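Local coordinates for choline dehydrogenase and related flavoproteins (Aspergillus oryzae, PDB 3Q9T), which acts as a formate oxidase of the glucose-methanol-choline oxidoreductase family, with 8-formyl-FAD bound at its catalytic site, at residues A1-H6 with E253-A258; G23-N28 with M568-H573; S287-N292 with V433-A438; A17-A22 with L213-K218. All coordinates share one frame; numbering follows the deposited sequence. Where two conformers were deposited one is given.

Contact 1 of 4, residues A1-H6 with E253-A258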
loop_
_atom_site.group_PDB
_atom_site.type_symbol
_atom_site.label_atom_id
_atom_site.label_comp_id
_atom_site.label_asym_id
_atom_site.label_seq_id
_atom_site.Cartn_x
_atom_site.Cartn_y
_atom_site.Cartn_z
ATOM N N ALA A 1 -27.977 6.128 30.566
ATOM C CA ALA A 1 -29.331 5.734 30.191
ATOM C C ALA A 1 -29.621 4.293 30.619
ATOM O O ALA A 1 -28.714 3.455 30.699
ATOM C CB ALA A 1 -29.539 5.900 28.689
ATOM N N THR A 2 -30.891 4.014 30.890
ATOM C CA THR A 2 -31.303 2.689 31.334
ATOM C C THR A 2 -31.639 1.766 30.152
ATOM O O THR A 2 -32.272 2.181 29.178
ATOM C CB THR A 2 -32.465 2.787 32.366
ATOM O OG1 THR A 2 -33.348 1.665 32.233
ATOM C CG2 THR A 2 -33.251 4.078 32.170
ATOM N N ASP A 3 -31.177 0.522 30.242
ATOM C CA ASP A 3 -31.333 -0.452 29.182
ATOM C C ASP A 3 -32.811 -0.543 28.822
ATOM O O ASP A 3 -33.662 -0.519 29.709
ATOM C CB ASP A 3 -30.824 -1.808 29.682
ATOM C CG ASP A 3 -30.610 -2.818 28.565
ATOM O OD1 ASP A 3 -31.150 -2.626 27.456
ATOM O OD2 ASP A 3 -29.894 -3.824 28.808
ATOM N N GLY A 4 -33.113 -0.645 27.531
ATOM C CA GLY A 4 -34.484 -0.834 27.076
ATOM C C GLY A 4 -35.304 0.452 27.020
ATOM O O GLY A 4 -36.488 0.417 26.702
ATOM N N SER A 5 -34.675 1.583 27.330
ATOM C CA SER A 5 -35.340 2.892 27.290
ATOM C C SER A 5 -35.938 3.260 25.938
ATOM O O SER A 5 -35.389 2.929 24.895
ATOM C CB SER A 5 -34.361 3.987 27.694
ATOM O OG SER A 5 -34.271 4.061 29.093
ATOM N N HIS A 6 -37.065 3.961 25.967
ATOM C CA HIS A 6 -37.737 4.393 24.745
ATOM C C HIS A 6 -37.545 5.900 24.544
ATOM O O HIS A 6 -37.519 6.665 25.501
ATOM C CB HIS A 6 -39.238 4.088 24.823
ATOM C CG HIS A 6 -39.581 2.653 24.587
ATOM N ND1 HIS A 6 -40.455 2.253 23.595
ATOM C CD2 HIS A 6 -39.169 1.522 25.210
ATOM C CE1 HIS A 6 -40.553 0.935 23.609
ATOM N NE2 HIS A 6 -39.784 0.469 24.579
ATOM N N GLU A 253 -24.469 -5.332 26.454
ATOM C CA GLU A 253 -25.291 -4.992 25.306
ATOM C C GLU A 253 -26.603 -4.370 25.773
ATOM O O GLU A 253 -27.309 -4.917 26.622
ATOM C CB GLU A 253 -25.519 -6.208 24.393
ATOM C CG GLU A 253 -24.213 -6.841 23.892
ATOM C CD GLU A 253 -24.402 -7.768 22.702
ATOM O OE1 GLU A 253 -23.384 -8.136 22.074
ATOM O OE2 GLU A 253 -25.559 -8.123 22.386
ATOM N N LEU A 254 -26.911 -3.210 25.214
ATOM C CA LEU A 254 -28.077 -2.434 25.621
ATOM C C LEU A 254 -28.970 -2.230 24.406
ATOM O O LEU A 254 -28.478 -1.987 23.304
ATOM C CB LEU A 254 -27.630 -1.077 26.166
ATOM C CG LEU A 254 -27.444 -0.874 27.668
ATOM C CD1 LEU A 254 -26.965 -2.134 28.355
ATOM C CD2 LEU A 254 -26.498 0.279 27.925
ATOM N N ASN A 255 -30.279 -2.347 24.595
ATOM C CA ASN A 255 -31.215 -1.996 23.535
ATOM C C ASN A 255 -31.876 -0.658 23.837
ATOM O O ASN A 255 -32.297 -0.418 24.965
ATOM C CB ASN A 255 -32.280 -3.079 23.361
ATOM C CG ASN A 255 -31.686 -4.462 23.246
ATOM O OD1 ASN A 255 -30.863 -4.725 22.368
ATOM N ND2 ASN A 255 -32.080 -5.354 24.157
ATOM N N PHE A 256 -31.943 0.219 22.837
ATOM C CA PHE A 256 -32.728 1.451 22.952
ATOM C C PHE A 256 -33.738 1.498 21.816
ATOM O O PHE A 256 -33.429 1.106 20.688
ATOM C CB PHE A 256 -31.856 2.697 22.921
ATOM C CG PHE A 256 -30.838 2.762 24.023
ATOM C CD1 PHE A 256 -31.228 2.983 25.341
ATOM C CD2 PHE A 256 -29.487 2.621 23.743
ATOM C CE1 PHE A 256 -30.293 3.049 26.357
ATOM C CE2 PHE A 256 -28.535 2.685 24.757
ATOM C CZ PHE A 256 -28.939 2.899 26.067
ATOM N N PHE A 257 -34.938 1.986 22.118
ATOM C CA PHE A 257 -36.052 1.903 21.185
ATOM C C PHE A 257 -36.541 3.272 20.783
ATOM O O PHE A 257 -36.523 4.213 21.587
ATOM C CB PHE A 257 -37.195 1.085 21.793
ATOM C CG PHE A 257 -36.838 -0.356 22.024
ATOM C CD1 PHE A 257 -36.997 -1.289 21.021
ATOM C CD2 PHE A 257 -36.319 -0.765 23.234
ATOM C CE1 PHE A 257 -36.647 -2.615 21.217
ATOM C CE2 PHE A 257 -35.962 -2.094 23.437
ATOM C CZ PHE A 257 -36.136 -3.014 22.431
ATOM N N ALA A 258 -36.962 3.381 19.529
ATOM C CA ALA A 258 -37.518 4.625 19.038
ATOM C C ALA A 258 -39.007 4.429 18.865
ATOM O O ALA A 258 -39.442 3.479 18.220
ATOM C CB ALA A 258 -36.871 5.036 17.710
HETATM O O HOH W 1 -33.325 -3.959 26.797
#
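Asp3 meets Leu254 and Asn255 where the N-terminal segment comes up beside strand 253-258. Starting from its root, Asp3 CB lies 4.0 Å from Leu254 CG, and Asp3 CG comes up against the leucine CD1 branch. With CG anti to the backbone N (chi1 -165°), the carboxylate is swung down to the strand. There Asp3 OD1 accepts from Asn255 N at 3.0 Å, on its syn side but 35° out of the carboxylate plane, while OD2 rests on Leu254 CD1. A water adds a second grip on Asp3 OD1 and accepts from Asn255 ND2; Asn255 OD1 bonds Thr245 of strand 240-248. Thr2 to Ser5 form a type II turn, pinned by Ser5 N and Ser5 OG, which reach Thr2 O from the same face. Gly4 N bonds Asn255 O at 2.7 Å and Phe257 N bonds Ser5 O at 3.0 Å, leading into the parallel bridge of His6 with Phe257. There, one face of the His6 ring covers Phe257 CB, 3.7 Å from the ring centroid, while His6 ND1 bonds Asp259. Strand 6-7 thus edges a mixed sheet, parallel to 253-258, which pairs antiparallel with 240-248; Phe256, touching Ala1 CB, packs on Leu34 and Val36 of strand 33-36.

Contact 2 of 4, residues G23-N28 with M568-H573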
loop_
_atom_site.group_PDB
_atom_site.type_symbol
_atom_site.label_atom_id
_atom_site.label_comp_id
_atom_site.label_asym_id
_atom_site.label_seq_id
_atom_site.Cartn_x
_atom_site.Cartn_y
_atom_site.Cartn_z
ATOM N N GLY A 23 -30.599 17.861 17.001
ATOM C CA GLY A 23 -30.804 19.164 17.610
ATOM C C GLY A 23 -32.068 19.821 17.091
ATOM O O GLY A 23 -32.773 20.504 17.821
ATOM N N ARG A 24 -32.363 19.589 15.820
ATOM C CA ARG A 24 -33.541 20.167 15.198
ATOM C C ARG A 24 -34.803 19.484 15.703
ATOM O O ARG A 24 -35.802 20.144 16.018
ATOM C CB ARG A 24 -33.447 20.068 13.679
ATOM C CG ARG A 24 -32.370 20.967 13.080
ATOM C CD ARG A 24 -32.599 22.441 13.415
ATOM N NE ARG A 24 -31.709 23.299 12.630
ATOM C CZ ARG A 24 -31.472 24.586 12.877
ATOM N NH1 ARG A 24 -32.076 25.202 13.886
ATOM N NH2 ARG A 24 -30.636 25.263 12.097
ATOM N N LEU A 25 -34.756 18.160 15.804
ATOM C CA LEU A 25 -35.906 17.426 16.305
ATOM C C LEU A 25 -36.192 17.811 17.758
ATOM O O LEU A 25 -37.353 17.849 18.177
ATOM C CB LEU A 25 -35.719 15.915 16.143
ATOM C CG LEU A 25 -35.858 15.396 14.708
ATOM C CD1 LEU A 25 -35.689 13.897 14.671
ATOM C CD2 LEU A 25 -37.200 15.787 14.110
ATOM N N ALA A 26 -35.135 18.138 18.499
ATOM C CA ALA A 26 -35.253 18.551 19.895
ATOM C C ALA A 26 -35.813 19.970 20.091
ATOM O O ALA A 26 -36.068 20.378 21.223
ATOM C CB ALA A 26 -33.894 18.425 20.601
ATOM N N GLU A 27 -35.987 20.730 19.012
ATOM C CA GLU A 27 -36.489 22.103 19.159
ATOM C C GLU A 27 -37.902 22.164 19.769
ATOM O O GLU A 27 -38.291 23.181 20.349
ATOM C CB GLU A 27 -36.408 22.878 17.843
ATOM C CG GLU A 27 -35.010 23.375 17.517
ATOM C CD GLU A 27 -34.858 23.803 16.058
ATOM O OE1 GLU A 27 -35.703 23.408 15.231
ATOM O OE2 GLU A 27 -33.880 24.513 15.731
ATOM N N ASN A 28 -38.670 21.087 19.633
ATOM C CA ASN A 28 -39.846 20.916 20.482
ATOM C C ASN A 28 -39.376 20.282 21.771
ATOM O O ASN A 28 -39.011 19.106 21.791
ATOM C CB ASN A 28 -40.911 20.028 19.845
ATOM C CG ASN A 28 -42.113 19.828 20.766
ATOM O OD1 ASN A 28 -42.057 20.133 21.955
ATOM N ND2 ASN A 28 -43.191 19.326 20.220
ATOM N N MET A 568 -38.105 17.107 6.903
ATOM C CA MET A 568 -38.985 16.057 6.366
ATOM C C MET A 568 -39.598 15.163 7.459
ATOM O O MET A 568 -40.751 14.732 7.336
ATOM C CB MET A 568 -38.264 15.228 5.304
ATOM C CG MET A 568 -37.770 16.067 4.099
ATOM S SD MET A 568 -37.185 15.067 2.709
ATOM C CE MET A 568 -35.742 14.306 3.468
ATOM N N ILE A 569 -38.843 14.902 8.527
ATOM C CA ILE A 569 -39.370 14.136 9.657
ATOM C C ILE A 569 -40.460 14.943 10.384
ATOM O O ILE A 569 -41.508 14.411 10.743
ATOM C CB ILE A 569 -38.258 13.715 10.639
ATOM C CG1 ILE A 569 -37.386 12.624 10.015
ATOM C CG2 ILE A 569 -38.842 13.197 11.961
ATOM C CD1 ILE A 569 -36.154 12.307 10.831
ATOM N N LYS A 570 -40.216 16.234 10.580
ATOM C CA LYS A 570 -41.189 17.091 11.252
ATOM C C LYS A 570 -42.486 17.175 10.467
ATOM O O LYS A 570 -43.564 17.194 11.055
ATOM C CB LYS A 570 -40.636 18.494 11.475
ATOM C CG LYS A 570 -39.540 18.574 12.529
ATOM C CD LYS A 570 -39.154 20.029 12.810
ATOM C CE LYS A 570 -37.938 20.108 13.718
ATOM N NZ LYS A 570 -37.492 21.514 13.927
ATOM N N ALA A 571 -42.376 17.228 9.143
ATOM C CA ALA A 571 -43.556 17.327 8.300
ATOM C C ALA A 571 -44.402 16.073 8.437
ATOM O O ALA A 571 -45.630 16.113 8.311
ATOM C CB ALA A 571 -43.166 17.552 6.848
ATOM N N GLU A 572 -43.742 14.953 8.693
ATOM C CA GLU A 572 -44.444 13.693 8.825
ATOM C C GLU A 572 -45.172 13.564 10.160
ATOM O O GLU A 572 -46.294 13.074 10.201
ATOM C CB GLU A 572 -43.486 12.528 8.638
ATOM C CG GLU A 572 -44.129 11.197 8.931
ATOM C CD GLU A 572 -43.568 10.108 8.062
ATOM O OE1 GLU A 572 -43.650 8.929 8.460
ATOM O OE2 GLU A 572 -43.049 10.446 6.978
ATOM N N HIS A 573 -44.541 14.004 11.244
ATOM C CA HIS A 573 -45.151 13.878 12.570
ATOM C C HIS A 573 -45.901 15.142 13.019
ATOM O O HIS A 573 -45.487 15.859 13.943
ATOM C CB HIS A 573 -44.105 13.426 13.587
ATOM C CG HIS A 573 -43.463 12.128 13.222
ATOM N ND1 HIS A 573 -43.937 10.913 13.667
ATOM C CD2 HIS A 573 -42.413 11.848 12.414
ATOM C CE1 HIS A 573 -43.199 9.943 13.159
ATOM N NE2 HIS A 573 -42.264 10.485 12.399
#
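Lys570 stretches its extended chain from the C-terminal helix to the far end of helix 16-25, where NZ meets Arg24 O at 3.0 Å and Glu27 OE1 at 2.9 Å. Both hydrogen bonds are weak in geometry, but the second belongs to a salt bridge, with the lysine and glutamate side chains crossing at about a right angle. Behind the ammonium, nearer the lysine backbone, the apolar part of the chain slides past Leu25 in the opposite direction, and Lys570 CG lies 4.0 Å from Leu25 CD2. The same CD2 branch touches Ile569 CG2 at 3.7 Å. Helix 16-25 is the first helix of the Rossmann-type FAD-binding fold, following strand 9-12, and helix 555-572 lies beside it on the same parallel sheet; Leu25 and Ile569 both rest on Phe9 of that strand. A second shell fixes the charged partners. Glu27 OE2 is met by Arg24 NH1 at 2.7 Å, on the syn side and almost in the guanidinium plane, so the carboxylate is shared between arginine and lysine. Glu27 N also bonds Arg24 O as the helix gives way to a type I turn from Leu25 to Asn28, which keeps the glutamate beside that carbonyl. Farther out, Arg24 NE forms a salt bridge with Glu563 of the C-terminal helix, and Leu25 O accepts from the hydroxyl of Tyr577.

Contact 3 of 4, residues S287-N292 with V433-A438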
loop_
_atom_site.group_PDB
_atom_site.type_symbol
_atom_site.label_atom_id
_atom_site.label_comp_id
_atom_site.label_asym_id
_atom_site.label_seq_id
_atom_site.Cartn_x
_atom_site.Cartn_y
_atom_site.Cartn_z
ATOM N N SER A 287 -25.069 -13.282 3.067
ATOM C CA SER A 287 -24.936 -14.732 3.209
ATOM C C SER A 287 -23.487 -15.122 3.438
ATOM O O SER A 287 -23.195 -15.940 4.305
ATOM C CB SER A 287 -25.468 -15.481 1.978
ATOM O OG SER A 287 -26.797 -15.118 1.715
ATOM N N ARG A 288 -22.593 -14.520 2.665
ATOM C CA ARG A 288 -21.170 -14.823 2.743
ATOM C C ARG A 288 -20.646 -14.642 4.164
ATOM O O ARG A 288 -19.626 -15.224 4.533
ATOM C CB ARG A 288 -20.385 -13.931 1.772
ATOM C CG ARG A 288 -18.926 -14.341 1.562
ATOM C CD ARG A 288 -18.223 -13.380 0.598
ATOM N NE ARG A 288 -19.122 -12.927 -0.469
ATOM C CZ ARG A 288 -19.067 -11.725 -1.046
ATOM N NH1 ARG A 288 -18.148 -10.846 -0.662
ATOM N NH2 ARG A 288 -19.931 -11.397 -2.006
ATOM N N HIS A 289 -21.341 -13.847 4.970
ATOM C CA HIS A 289 -20.888 -13.620 6.343
ATOM C C HIS A 289 -21.875 -14.140 7.381
ATOM O O HIS A 289 -21.812 -13.764 8.548
ATOM C CB HIS A 289 -20.570 -12.141 6.577
ATOM C CG HIS A 289 -19.502 -11.624 5.670
ATOM N ND1 HIS A 289 -18.170 -11.927 5.849
ATOM C CD2 HIS A 289 -19.571 -10.880 4.540
ATOM C CE1 HIS A 289 -17.460 -11.371 4.881
ATOM N NE2 HIS A 289 -18.285 -10.727 4.074
ATOM N N GLY A 290 -22.789 -15.005 6.956
ATOM C CA GLY A 290 -23.704 -15.626 7.900
ATOM C C GLY A 290 -24.838 -14.720 8.358
ATOM O O GLY A 290 -25.484 -15.008 9.361
ATOM N N ILE A 291 -25.093 -13.636 7.628
ATOM C CA ILE A 291 -26.185 -12.717 7.983
ATOM C C ILE A 291 -27.445 -12.969 7.159
ATOM O O ILE A 291 -27.403 -13.029 5.938
ATOM C CB ILE A 291 -25.767 -11.250 7.793
ATOM C CG1 ILE A 291 -24.495 -10.955 8.600
ATOM C CG2 ILE A 291 -26.906 -10.311 8.185
ATOM C CD1 ILE A 291 -23.778 -9.693 8.158
ATOM N N ASN A 292 -28.578 -13.115 7.826
ATOM C CA ASN A 292 -29.838 -13.203 7.102
ATOM C C ASN A 292 -30.129 -11.958 6.277
ATOM O O ASN A 292 -29.751 -10.855 6.647
ATOM C CB ASN A 292 -30.984 -13.463 8.069
ATOM C CG ASN A 292 -30.945 -14.862 8.629
ATOM O OD1 ASN A 292 -30.659 -15.825 7.904
ATOM N ND2 ASN A 292 -31.212 -14.989 9.925
ATOM N N VAL A 433 -17.838 -0.091 -0.132
ATOM C CA VAL A 433 -17.612 -0.516 1.238
ATOM C C VAL A 433 -18.196 -1.914 1.405
ATOM O O VAL A 433 -19.373 -2.137 1.145
ATOM C CB VAL A 433 -18.286 0.428 2.227
ATOM C CG1 VAL A 433 -18.279 -0.170 3.622
ATOM C CG2 VAL A 433 -17.590 1.764 2.205
ATOM N N THR A 434 -17.372 -2.863 1.814
ATOM C CA THR A 434 -17.869 -4.209 2.044
ATOM C C THR A 434 -17.585 -4.709 3.457
ATOM O O THR A 434 -16.749 -4.153 4.168
ATOM C CB THR A 434 -17.241 -5.192 1.039
ATOM O OG1 THR A 434 -15.821 -4.998 1.027
ATOM C CG2 THR A 434 -17.802 -4.948 -0.367
ATOM N N LEU A 435 -18.257 -5.783 3.853
ATOM C CA LEU A 435 -17.989 -6.373 5.147
ATOM C C LEU A 435 -16.735 -7.226 5.108
ATOM O O LEU A 435 -16.469 -7.912 4.123
ATOM C CB LEU A 435 -19.149 -7.241 5.612
ATOM C CG LEU A 435 -20.486 -6.566 5.887
ATOM C CD1 LEU A 435 -21.459 -7.637 6.310
ATOM C CD2 LEU A 435 -20.341 -5.496 6.971
ATOM N N ASN A 436 -15.959 -7.155 6.183
ATOM C CA ASN A 436 -14.855 -8.073 6.394
ATOM C C ASN A 436 -15.380 -9.324 7.092
ATOM O O ASN A 436 -14.839 -10.417 6.924
ATOM C CB ASN A 436 -13.752 -7.405 7.230
ATOM C CG ASN A 436 -12.770 -6.606 6.377
ATOM O OD1 ASN A 436 -12.382 -7.043 5.291
ATOM N ND2 ASN A 436 -12.368 -5.430 6.865
ATOM N N SER A 437 -16.446 -9.141 7.869
ATOM C CA SER A 437 -17.062 -10.212 8.654
ATOM C C SER A 437 -18.300 -9.642 9.337
ATOM O O SER A 437 -18.681 -8.508 9.061
ATOM C CB SER A 437 -16.093 -10.719 9.719
ATOM O OG SER A 437 -15.954 -9.748 10.747
ATOM N N ALA A 438 -18.908 -10.423 10.233
ATOM C CA ALA A 438 -20.108 -10.013 10.965
ATOM C C ALA A 438 -19.775 -9.380 12.329
ATOM O O ALA A 438 -20.667 -9.080 13.120
ATOM C CB ALA A 438 -21.026 -11.201 11.151
HETATM O O HOH W 2 -17.884 -9.194 1.915
#
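His289 sets its ring obliquely against Leu435, one face turned to the leucine CB, which stands 4.2 Å from the ring centroid and 29° off the normal. The histidine CG is anti to its carbonyl carbon (chi1 -60°), which carries the imidazole across to the backbone of residues 435-437. Ser437 CA approaches ND1 to 3.5 Å and Asn436 O comes equally near CE1, both at a slant to the ring. A water lies in the ring plane at the NE2 edge, 2.7 Å from NE2, and donates to Leu435 O at 2.9 Å, so imidazole and carbonyl share one bridging molecule. Helix 283-287 ends here in a Schellman motif: Gly290, with positive phi, is the C-prime residue, and its N bonds Ser287 O while Ile291 N bonds Leu286 O. That reversal presents His289 and Ile291 to the chain leaving strand 431-434, the middle strand of a three-stranded antiparallel sheet. Ile291 and Leu435 reach toward each other tip to tip, CD1 to CD1 at 3.6 Å. Ala438 CB sits against His289 O, with Ile291 CG1 a looser neighbour at 4.3 Å. Behind this patch, helix 267-277 supplies Leu277 under Ile291, and Lys273 and Met276 against Leu435, whose backbone N donates to the Glu285 carboxylate of helix 283-287.

Contact 4 of 4, residues A17-A22 with L213-K218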
loop_
_atom_site.group_PDB
_atom_site.type_symbol
_atom_site.label_atom_id
_atom_site.label_comp_id
_atom_site.label_asym_id
_atom_site.label_seq_id
_atom_site.Cartn_x
_atom_site.Cartn_y
_atom_site.Cartn_z
ATOM N N ALA A 17 -24.115 15.155 10.426
ATOM C CA ALA A 17 -25.548 15.158 10.146
ATOM C C ALA A 17 -26.338 14.658 11.367
ATOM O O ALA A 17 -27.461 15.120 11.645
ATOM C CB ALA A 17 -25.851 14.294 8.930
ATOM N N GLY A 18 -25.744 13.718 12.097
ATOM C CA GLY A 18 -26.411 13.120 13.244
ATOM C C GLY A 18 -26.871 14.197 14.212
ATOM O O GLY A 18 -28.058 14.363 14.450
ATOM N N ASN A 19 -25.928 14.952 14.759
ATOM C CA ASN A 19 -26.286 16.028 15.679
ATOM C C ASN A 19 -27.205 17.086 15.086
ATOM O O ASN A 19 -28.049 17.631 15.788
ATOM C CB ASN A 19 -25.030 16.661 16.277
ATOM C CG ASN A 19 -24.246 15.676 17.118
ATOM O OD1 ASN A 19 -24.814 14.695 17.628
ATOM N ND2 ASN A 19 -22.947 15.921 17.271
ATOM N N THR A 20 -27.058 17.367 13.795
ATOM C CA THR A 20 -27.935 18.326 13.142
ATOM C C THR A 20 -29.380 17.866 13.246
ATOM O O THR A 20 -30.267 18.636 13.649
ATOM C CB THR A 20 -27.579 18.500 11.645
ATOM O OG1 THR A 20 -26.216 18.921 11.523
ATOM C CG2 THR A 20 -28.498 19.535 10.985
ATOM N N VAL A 21 -29.618 16.607 12.880
ATOM C CA VAL A 21 -30.965 16.052 12.918
ATOM C C VAL A 21 -31.467 16.052 14.362
ATOM O O VAL A 21 -32.585 16.518 14.656
ATOM C CB VAL A 21 -31.033 14.625 12.310
ATOM C CG1 VAL A 21 -32.394 13.969 12.599
ATOM C CG2 VAL A 21 -30.764 14.669 10.806
ATOM N N ALA A 22 -30.622 15.571 15.267
ATOM C CA ALA A 22 -31.006 15.478 16.675
ATOM C C ALA A 22 -31.385 16.825 17.286
ATOM O O ALA A 22 -32.358 16.908 18.024
ATOM C CB ALA A 22 -29.911 14.829 17.492
ATOM N N LEU A 213 -22.379 21.511 18.733
ATOM C CA LEU A 213 -23.022 22.779 19.051
ATOM C C LEU A 213 -24.549 22.733 18.879
ATOM O O LEU A 213 -25.264 23.615 19.372
ATOM C CB LEU A 213 -22.449 23.859 18.124
ATOM C CG LEU A 213 -21.452 24.904 18.650
ATOM C CD1 LEU A 213 -20.739 24.460 19.920
ATOM C CD2 LEU A 213 -20.464 25.317 17.562
ATOM N N PHE A 214 -25.037 21.743 18.128
ATOM C CA PHE A 214 -26.463 21.553 17.911
ATOM C C PHE A 214 -27.173 20.910 19.110
ATOM O O PHE A 214 -28.390 21.061 19.273
ATOM C CB PHE A 214 -26.686 20.617 16.723
ATOM C CG PHE A 214 -27.015 21.308 15.442
ATOM C CD1 PHE A 214 -28.305 21.761 15.196
ATOM C CD2 PHE A 214 -26.047 21.476 14.460
ATOM C CE1 PHE A 214 -28.630 22.391 13.991
ATOM C CE2 PHE A 214 -26.363 22.106 13.252
ATOM C CZ PHE A 214 -27.654 22.562 13.016
ATOM N N VAL A 215 -26.438 20.164 19.929
ATOM C CA VAL A 215 -27.103 19.228 20.851
ATOM C C VAL A 215 -26.827 19.424 22.339
ATOM O O VAL A 215 -27.172 18.565 23.160
ATOM C CB VAL A 215 -26.797 17.761 20.484
ATOM C CG1 VAL A 215 -27.349 17.438 19.115
ATOM C CG2 VAL A 215 -25.293 17.491 20.556
ATOM N N LYS A 216 -26.218 20.548 22.693
ATOM C CA LYS A 216 -25.958 20.841 24.101
ATOM C C LYS A 216 -27.072 21.709 24.707
ATOM O O LYS A 216 -27.870 22.319 23.986
ATOM C CB LYS A 216 -24.576 21.484 24.269
ATOM C CG LYS A 216 -24.307 22.656 23.307
ATOM C CD LYS A 216 -22.817 23.020 23.235
ATOM C CE LYS A 216 -22.367 23.942 24.374
ATOM N NZ LYS A 216 -22.593 25.378 24.037
ATOM N N ASN A 217 -27.141 21.731 26.035
ATOM C CA ASN A 217 -28.162 22.502 26.748
ATOM C C ASN A 217 -29.575 22.223 26.244
ATOM O O ASN A 217 -30.402 23.133 26.141
ATOM C CB ASN A 217 -27.880 24.010 26.672
ATOM C CG ASN A 217 -26.415 24.344 26.903
ATOM O OD1 ASN A 217 -25.811 25.085 26.125
ATOM N ND2 ASN A 217 -25.832 23.786 27.964
ATOM N N LYS A 218 -29.844 20.962 25.920
ATOM C CA LYS A 218 -31.195 20.542 25.567
ATOM C C LYS A 218 -31.533 19.269 26.330
ATOM O O LYS A 218 -31.099 18.181 25.976
ATOM C CB LYS A 218 -31.327 20.384 24.056
ATOM C CG LYS A 218 -31.017 21.679 23.331
ATOM C CD LYS A 218 -30.922 21.503 21.840
ATOM C CE LYS A 218 -30.424 22.790 21.197
ATOM N NZ LYS A 218 -30.557 22.751 19.715
#
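Phe214 O accepts a 2.8 Å hydrogen bond from Lys218 NZ, which approaches at 149° to the C=O bond and tilted 27° from the carbonyl plane. The bond closes the loop 213-218 on itself, next to the point where Phe214 and Val215 lie against helix 16-25. Asn19 O lies 3.4 Å from both Phe214 CB and Val215 CG1. Phe214 turns one ring face to the helix backbone: Thr20 CA stands over the ring centre, 3.8 Å from the centroid and 9° off the normal, a CH-pi contact. The threonine branches reach the ring's outer end, with OG1 3.6 Å from Phe214 CE2 and CG2 3.7 Å from Phe214 CZ. OG1 turns back along its own helix and bonds Thr16 O. Val215 packs beside it: its CG1, anti to the valine carbonyl carbon, touches Asn19 CB at 3.7 Å and Ala22 CB at 4.0 Å, residues three apart on one side of the helix, while CG2 faces the Asn19 amide carbon. Asn19 ND2 is bonded to Ser211 OG, just ahead of the loop. The helix is that of the Rossmann-type dinucleotide fold, and at its start Ala17 N donates to a phosphate oxygen of the FAD. Glu563 of helix 555-572 touches both Thr20 and Phe214, and Ile35 of strand 33-36 backs Val215, Asn19 and Ala22. No hydrogen bond joins the two segments, so buried van der Waals and CH-pi contacts attach the loop to the cofactor-binding helix, while Asn19 ND2, Thr20 OG1 and Lys218 NZ bond partners within or near their own segments.

Contact 4 is the buried one, contact 2 is partly buried, and contacts 1 and 3 lie at the surface. Contacts 2 and 4 share helix 16-25 and touch, Arg24 NE lying 3.5 Å from Phe214 CE1: toward the phosphate-binding start of the helix a loop packs by apolar contact, whereas at its other end a weakly bonded lysine and an apolar pair join it to the C-terminal helix. Contact 1 relies instead on strand-type backbone bonds and a carboxylate, and contact 3 on an imidazole, a bridging water and an apolar pair beside a helix end. Centres of contacts 2 and 4 are about 12 Å apart; contact 3 stands off, about 34 Å between centres from contact 2.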